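Local coordinates for protein TP_0956 (Treponema pallidum subsp. pallidum, PDB 3U64) that probably serves as the lipoprotein T-component of a TRAP transporter, offering a tetratricopeptide-repeat-like helical scaffold for contacts with partner proteins, at residues Ser119-Glu122 / Thr123-Gly127; Ser145-Thr148 / Arg149-Gly153; Val179-Ala182 / Val183-Glu187. One frame throughout, in Å; residues are numbered along the deposited sequence.

Interaction 1. Residues Ser119-Glu122 / Thr123-Gly127; sequences SSLE and TAYPG
Glu122 reaches across the end of helix 96-124 and takes hold of the backbone of Gly127. Its CB and CG serve only as the lead-out, meeting nothing across the contact beyond the neighbouring Thr123 N. CG sits anti to the backbone N (chi1 -176°), and a bend at the next bond folds the carboxylate round toward the turn. Glu122 CD comes to 3.6 Å from Gly127 N, and Glu122 OE2 accepts the Gly127 N-H at 2.8 Å in a nearly straight bond (163° at the hydrogen), the donor arriving from above the carboxylate plane. The other oxygen, OE1, accepts from Thr129 N, so two backbone N-H groups fix the rotation of the carboxylate.

Behind it the helix finishes with ordinary i to i+4 bonds, the last of the three here being Tyr125 N to Leu121 O at 2.9 Å. Tyr125 then leaves helical geometry, and the Pro126 CA-H leans on Glu122 O (CA to O 3.4 Å). Leu121 CD2 packs against Tyr125 CE2 at 4.2 Å, while the Tyr125 hydroxyl has its partner in Asp151. Gly127 turns the chain with a positive phi of 95° and is the N-cap of helix 128-132. A glutamate from the last turn of one helix thus accepts N-H groups at the start of the next, in a tight helix-to-helix connection of this all-helical, tetratricopeptide-repeat-related fold.

Interaction 2. Residues Ser145-Thr148 / Arg149-Gly153; sequences SRCT and RVDVG. With SO4 (sulfate ion), chain E.
Asp151 OD2 is gripped by the Thr148 N-H, at 2.8 Å and 169° at the hydrogen, and, through a short and probable bond, by the Tyr125 hydroxyl. The backbone donor meets this oxygen on its anti side, a little out of the carboxylate plane. Residues Thr148 to Asp151 form a type I turn leading into helix 152-166, closed by Asp151 N to Thr148 O at 2.8 Å. The Asp151 side chain therefore answers the backbone bond with one of its own, and the two tie the same pair of residues together. Thr148 OG1, set between its backbone N and carbonyl carbon (chi1 67°), adds a weak bond from Val150 N at 3.4 Å, at most a loose ST turn. Cys147 CB packs beside Asp151 OD2 at 3.7 Å.

The other carboxylate oxygen, OD1, makes a salt bridge with Arg66, which would tend to keep the buried acid ionised. Arg149 points elsewhere: it forms a cation-pi contact with Trp193 and, together with Ser195 N, holds a sulfate ion probably left from the crystallisation liquor. Arg149 NH2 reaches sulfate O1 at 3.0 Å in a nearly straight bond at the edge of the guanidinium, in its plane, while NH1 adds a weak bond to O2.

Interaction 3. Residues Val179-Ala182 / Val183-Glu187; sequences VHAA and VMMLE
Val179 to Glu187 runs as uninterrupted alpha-helix in the middle of helix 176-192, with four successive i to i+4 bonds joining the two halves, from Val183 N to Val179 O at 3.1 Å through to Leu186 N to Ala182 O at 3.0 Å. The most distinctive side-chain pair is His180 with Met184, one turn apart. With CG anti to the backbone N, the imidazole stands out from the helix with one face turned to the Met184 chain. Met184 CG lies over that face, offset toward the rim, in a CH-pi contact 3.8 Å from the centroid of the His180 ring and 22° off its normal, and is nearest the NE2 side at 3.5 Å. The Met184 chain then bends at chi2 (-56°) and again at chi3. The sulfur consequently stays oblique to the ring, Met184 SD to the His180 centroid 4.4 Å, and the methyl drops back to put Met184 CE 3.5 Å from His180 CE1. Rotation of the imidazole is held from its polar end too, because NE2 is hydrogen-bonded to Glu137.

On another side Met185 curls back over the preceding turn: its CG is 3.2 Å from Ala181 O, and its CE lies 4.4 Å from Ala181 CB, an apolar contact.

Three helices pack against this part of helix 176-192. Ala182 and Met185 face Tyr162, Leu155 and Val158 of helix 152-166; Val183 and Leu186 pack on Phe208, Tyr209 and Leu205 of helix 196-211; His180 and Met184 meet Leu140 of helix 137-144, where Leu144 touches both methionines.

Overall arrangement
All three contacts are local, but they occupy different depths. Interaction 3 is the buried one, its centre about 13 Å from that of the chain, and relies on apolar and CH-pi packing within a continuous helix. Interactions 1 and 2 lie farther out, about 21 and 19 Å, where the chain turns between helices and carboxylates take up backbone N-H groups. These two touch directly: the probable Tyr125-Asp151 bond, together with Leu121 packing on Asp151, joins the end of helix 96-124 to the entry of helix 152-166. Interaction 3 touches neither, yet Leu155 of helix 152-166 packs against both Leu121 and Met185.

Interaction 1. Residues Ser119-Glu122 / Thr123-Gly127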
# COMPACT_ATOMS: atom_id res chain seq x y z
N SER A 119 -6.65 -8.13 25.68
CA SER A 119 -5.46 -8.62 26.38
C SER A 119 -4.90 -7.56 27.34
O SER A 119 -4.19 -7.89 28.28
CB SER A 119 -4.40 -9.21 25.45
OG SER A 119 -3.92 -8.25 24.53
N SER A 120 -5.25 -6.30 27.12
CA SER A 120 -4.97 -5.26 28.11
C SER A 120 -5.71 -5.55 29.42
O SER A 120 -5.12 -5.47 30.49
CB SER A 120 -5.29 -3.86 27.56
OG SER A 120 -5.54 -2.93 28.60
N LEU A 121 -7.00 -5.90 29.35
CA LEU A 121 -7.74 -6.32 30.55
C LEU A 121 -7.18 -7.62 31.15
O LEU A 121 -7.05 -7.74 32.37
CB LEU A 121 -9.25 -6.42 30.29
CG LEU A 121 -9.88 -5.04 30.06
CD1 LEU A 121 -11.28 -5.09 29.48
CD2 LEU A 121 -9.87 -4.23 31.34
N GLU A 122 -6.83 -8.57 30.29
CA GLU A 122 -6.29 -9.83 30.77
C GLU A 122 -4.96 -9.66 31.51
O GLU A 122 -4.67 -10.38 32.47
CB GLU A 122 -6.14 -10.84 29.63
CG GLU A 122 -5.66 -12.23 30.11
CD GLU A 122 -6.75 -12.98 30.88
OE1 GLU A 122 -7.93 -12.58 30.81
OE2 GLU A 122 -6.41 -13.98 31.56
N THR A 123 -4.14 -8.73 31.04
CA THR A 123 -2.86 -8.41 31.68
C THR A 123 -3.10 -7.80 33.05
O THR A 123 -2.42 -8.14 34.02
CB THR A 123 -2.04 -7.41 30.82
OG1 THR A 123 -1.46 -8.09 29.70
CG2 THR A 123 -0.93 -6.78 31.63
N ALA A 124 -4.07 -6.90 33.13
CA ALA A 124 -4.39 -6.20 34.38
C ALA A 124 -5.09 -7.08 35.41
O ALA A 124 -4.95 -6.86 36.62
CB ALA A 124 -5.23 -4.97 34.10
N TYR A 125 -5.84 -8.07 34.93
CA TYR A 125 -6.66 -8.92 35.81
C TYR A 125 -6.69 -10.33 35.27
O TYR A 125 -7.66 -10.72 34.59
CB TYR A 125 -8.11 -8.43 35.87
CG TYR A 125 -8.25 -6.96 36.15
CD1 TYR A 125 -7.95 -6.44 37.41
CD2 TYR A 125 -8.71 -6.08 35.17
CE1 TYR A 125 -8.08 -5.10 37.67
CE2 TYR A 125 -8.84 -4.73 35.43
CZ TYR A 125 -8.52 -4.24 36.68
OH TYR A 125 -8.65 -2.90 36.95
N PRO A 126 -5.64 -11.10 35.55
CA PRO A 126 -5.52 -12.48 35.05
C PRO A 126 -6.79 -13.28 35.29
O PRO A 126 -7.32 -13.27 36.40
CB PRO A 126 -4.37 -13.04 35.89
CG PRO A 126 -3.47 -11.82 36.11
CD PRO A 126 -4.41 -10.64 36.23
N GLY A 127 -7.27 -13.96 34.26
CA GLY A 127 -8.47 -14.78 34.37
C GLY A 127 -9.70 -14.01 33.93
O GLY A 127 -10.81 -14.55 33.90

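Interaction 2. Residues Ser145-Thr148 / Arg149-Gly153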
# COMPACT_ATOMS: atom_id res chain seq x y z
N SER A 145 -16.68 -5.48 38.26
CA SER A 145 -16.65 -4.58 39.41
C SER A 145 -15.20 -4.29 39.85
O SER A 145 -14.94 -3.37 40.64
CB SER A 145 -17.47 -5.16 40.57
OG SER A 145 -16.73 -6.12 41.30
N ARG A 146 -14.27 -5.05 39.29
CA ARG A 146 -12.85 -4.84 39.57
C ARG A 146 -12.28 -3.70 38.72
O ARG A 146 -11.25 -3.11 39.08
CB ARG A 146 -12.07 -6.14 39.34
CG ARG A 146 -12.51 -7.28 40.26
CD ARG A 146 -11.83 -8.59 39.89
NE ARG A 146 -10.38 -8.52 40.06
CZ ARG A 146 -9.52 -9.43 39.59
NH1 ARG A 146 -9.98 -10.49 38.93
NH2 ARG A 146 -8.21 -9.29 39.80
N CYS A 147 -12.96 -3.38 37.63
CA CYS A 147 -12.52 -2.35 36.70
C CYS A 147 -12.60 -0.95 37.29
O CYS A 147 -13.52 -0.62 38.03
CB CYS A 147 -13.34 -2.41 35.40
SG CYS A 147 -13.10 -3.96 34.49
N THR A 148 -11.64 -0.11 36.93
CA THR A 148 -11.64 1.29 37.33
C THR A 148 -11.61 2.21 36.11
O THR A 148 -11.62 1.76 34.95
CB THR A 148 -10.42 1.58 38.18
OG1 THR A 148 -9.25 1.46 37.37
CG2 THR A 148 -10.34 0.57 39.33
N ARG A 149 -11.54 3.52 36.38
CA ARG A 149 -11.57 4.51 35.32
C ARG A 149 -10.41 4.30 34.37
O ARG A 149 -10.49 4.62 33.18
CB ARG A 149 -11.55 5.92 35.90
CG ARG A 149 -12.92 6.36 36.44
CD ARG A 149 -12.84 7.57 37.37
NE ARG A 149 -12.81 8.84 36.66
CZ ARG A 149 -13.90 9.46 36.19
NH1 ARG A 149 -15.09 8.91 36.34
NH2 ARG A 149 -13.78 10.63 35.56
N VAL A 150 -9.32 3.75 34.90
CA VAL A 150 -8.14 3.46 34.10
C VAL A 150 -8.45 2.43 33.00
O VAL A 150 -7.78 2.41 31.97
CB VAL A 150 -6.97 3.00 35.02
CG1 VAL A 150 -5.92 2.24 34.26
CG2 VAL A 150 -6.35 4.21 35.70
N ASP A 151 -9.48 1.61 33.22
CA ASP A 151 -9.85 0.53 32.29
C ASP A 151 -10.90 0.92 31.26
O ASP A 151 -11.28 0.11 30.41
CB ASP A 151 -10.36 -0.69 33.07
CG ASP A 151 -9.38 -1.17 34.11
OD1 ASP A 151 -8.21 -1.37 33.74
OD2 ASP A 151 -9.77 -1.32 35.30
N VAL A 152 -11.38 2.16 31.33
CA VAL A 152 -12.50 2.58 30.51
C VAL A 152 -12.18 2.55 29.02
O VAL A 152 -12.96 2.04 28.23
CB VAL A 152 -13.02 3.96 30.94
CG1 VAL A 152 -14.01 4.48 29.91
CG2 VAL A 152 -13.66 3.85 32.33
N GLY A 153 -11.02 3.08 28.62
CA GLY A 153 -10.59 3.00 27.24
C GLY A 153 -10.68 1.58 26.70
O GLY A 153 -11.19 1.33 25.60
S SO4 E . -17.45 11.99 34.61
O1 SO4 E . -16.02 12.13 34.36
O2 SO4 E . -17.71 11.04 35.69
O3 SO4 E . -17.96 13.32 34.98
O4 SO4 E . -18.12 11.54 33.40

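Interaction 3. Residues Val179-Ala182 / Val183-Glu187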
# COMPACT_ATOMS: atom_id res chain seq x y z
N VAL A 179 -21.89 -11.36 22.92
CA VAL A 179 -22.61 -10.10 22.73
C VAL A 179 -23.01 -9.48 24.06
O VAL A 179 -22.75 -8.30 24.31
CB VAL A 179 -23.87 -10.31 21.88
CG1 VAL A 179 -24.73 -9.06 21.88
CG2 VAL A 179 -23.50 -10.72 20.46
N HIS A 180 -23.64 -10.27 24.92
CA HIS A 180 -24.03 -9.79 26.24
C HIS A 180 -22.83 -9.27 27.05
O HIS A 180 -22.91 -8.21 27.66
CB HIS A 180 -24.79 -10.86 27.02
CG HIS A 180 -25.27 -10.39 28.35
ND1 HIS A 180 -26.23 -9.42 28.49
CD2 HIS A 180 -24.88 -10.72 29.61
CE1 HIS A 180 -26.43 -9.18 29.78
NE2 HIS A 180 -25.62 -9.96 30.47
N ALA A 181 -21.73 -9.99 27.05
CA ALA A 181 -20.52 -9.55 27.75
C ALA A 181 -20.00 -8.22 27.20
O ALA A 181 -19.54 -7.36 27.95
CB ALA A 181 -19.43 -10.62 27.67
N ALA A 182 -20.05 -8.06 25.88
CA ALA A 182 -19.56 -6.84 25.25
C ALA A 182 -20.36 -5.62 25.71
O ALA A 182 -19.80 -4.59 26.09
CB ALA A 182 -19.59 -6.96 23.71
N VAL A 183 -21.68 -5.75 25.67
CA VAL A 183 -22.55 -4.66 26.08
C VAL A 183 -22.36 -4.35 27.55
O VAL A 183 -22.28 -3.18 27.92
CB VAL A 183 -24.02 -4.96 25.77
CG1 VAL A 183 -24.91 -3.84 26.30
CG2 VAL A 183 -24.22 -5.12 24.26
N MET A 184 -22.24 -5.38 28.39
CA MET A 184 -22.01 -5.17 29.82
C MET A 184 -20.68 -4.43 30.06
O MET A 184 -20.59 -3.60 30.97
CB MET A 184 -22.05 -6.49 30.61
CG MET A 184 -23.42 -7.18 30.64
SD MET A 184 -24.76 -6.13 31.28
CE MET A 184 -25.64 -5.77 29.75
N MET A 185 -19.67 -4.72 29.25
CA MET A 185 -18.43 -3.94 29.31
C MET A 185 -18.67 -2.48 28.93
O MET A 185 -18.18 -1.57 29.59
CB MET A 185 -17.33 -4.55 28.44
CG MET A 185 -16.84 -5.93 28.91
SD MET A 185 -15.39 -6.51 27.98
CE MET A 185 -16.09 -7.84 27.02
N LEU A 186 -19.43 -2.26 27.87
CA LEU A 186 -19.77 -0.89 27.49
C LEU A 186 -20.56 -0.19 28.62
O LEU A 186 -20.23 0.95 29.01
CB LEU A 186 -20.54 -0.88 26.16
CG LEU A 186 -19.70 -1.21 24.92
CD1 LEU A 186 -20.59 -1.42 23.71
CD2 LEU A 186 -18.66 -0.13 24.62
N GLU A 187 -21.56 -0.87 29.17
CA GLU A 187 -22.34 -0.31 30.26
C GLU A 187 -21.51 -0.05 31.51
O GLU A 187 -21.78 0.89 32.25
CB GLU A 187 -23.53 -1.18 30.60
CG GLU A 187 -24.55 -1.19 29.51
CD GLU A 187 -25.75 -2.02 29.85
OE1 GLU A 187 -25.82 -2.53 31.00
OE2 GLU A 187 -26.62 -2.16 28.98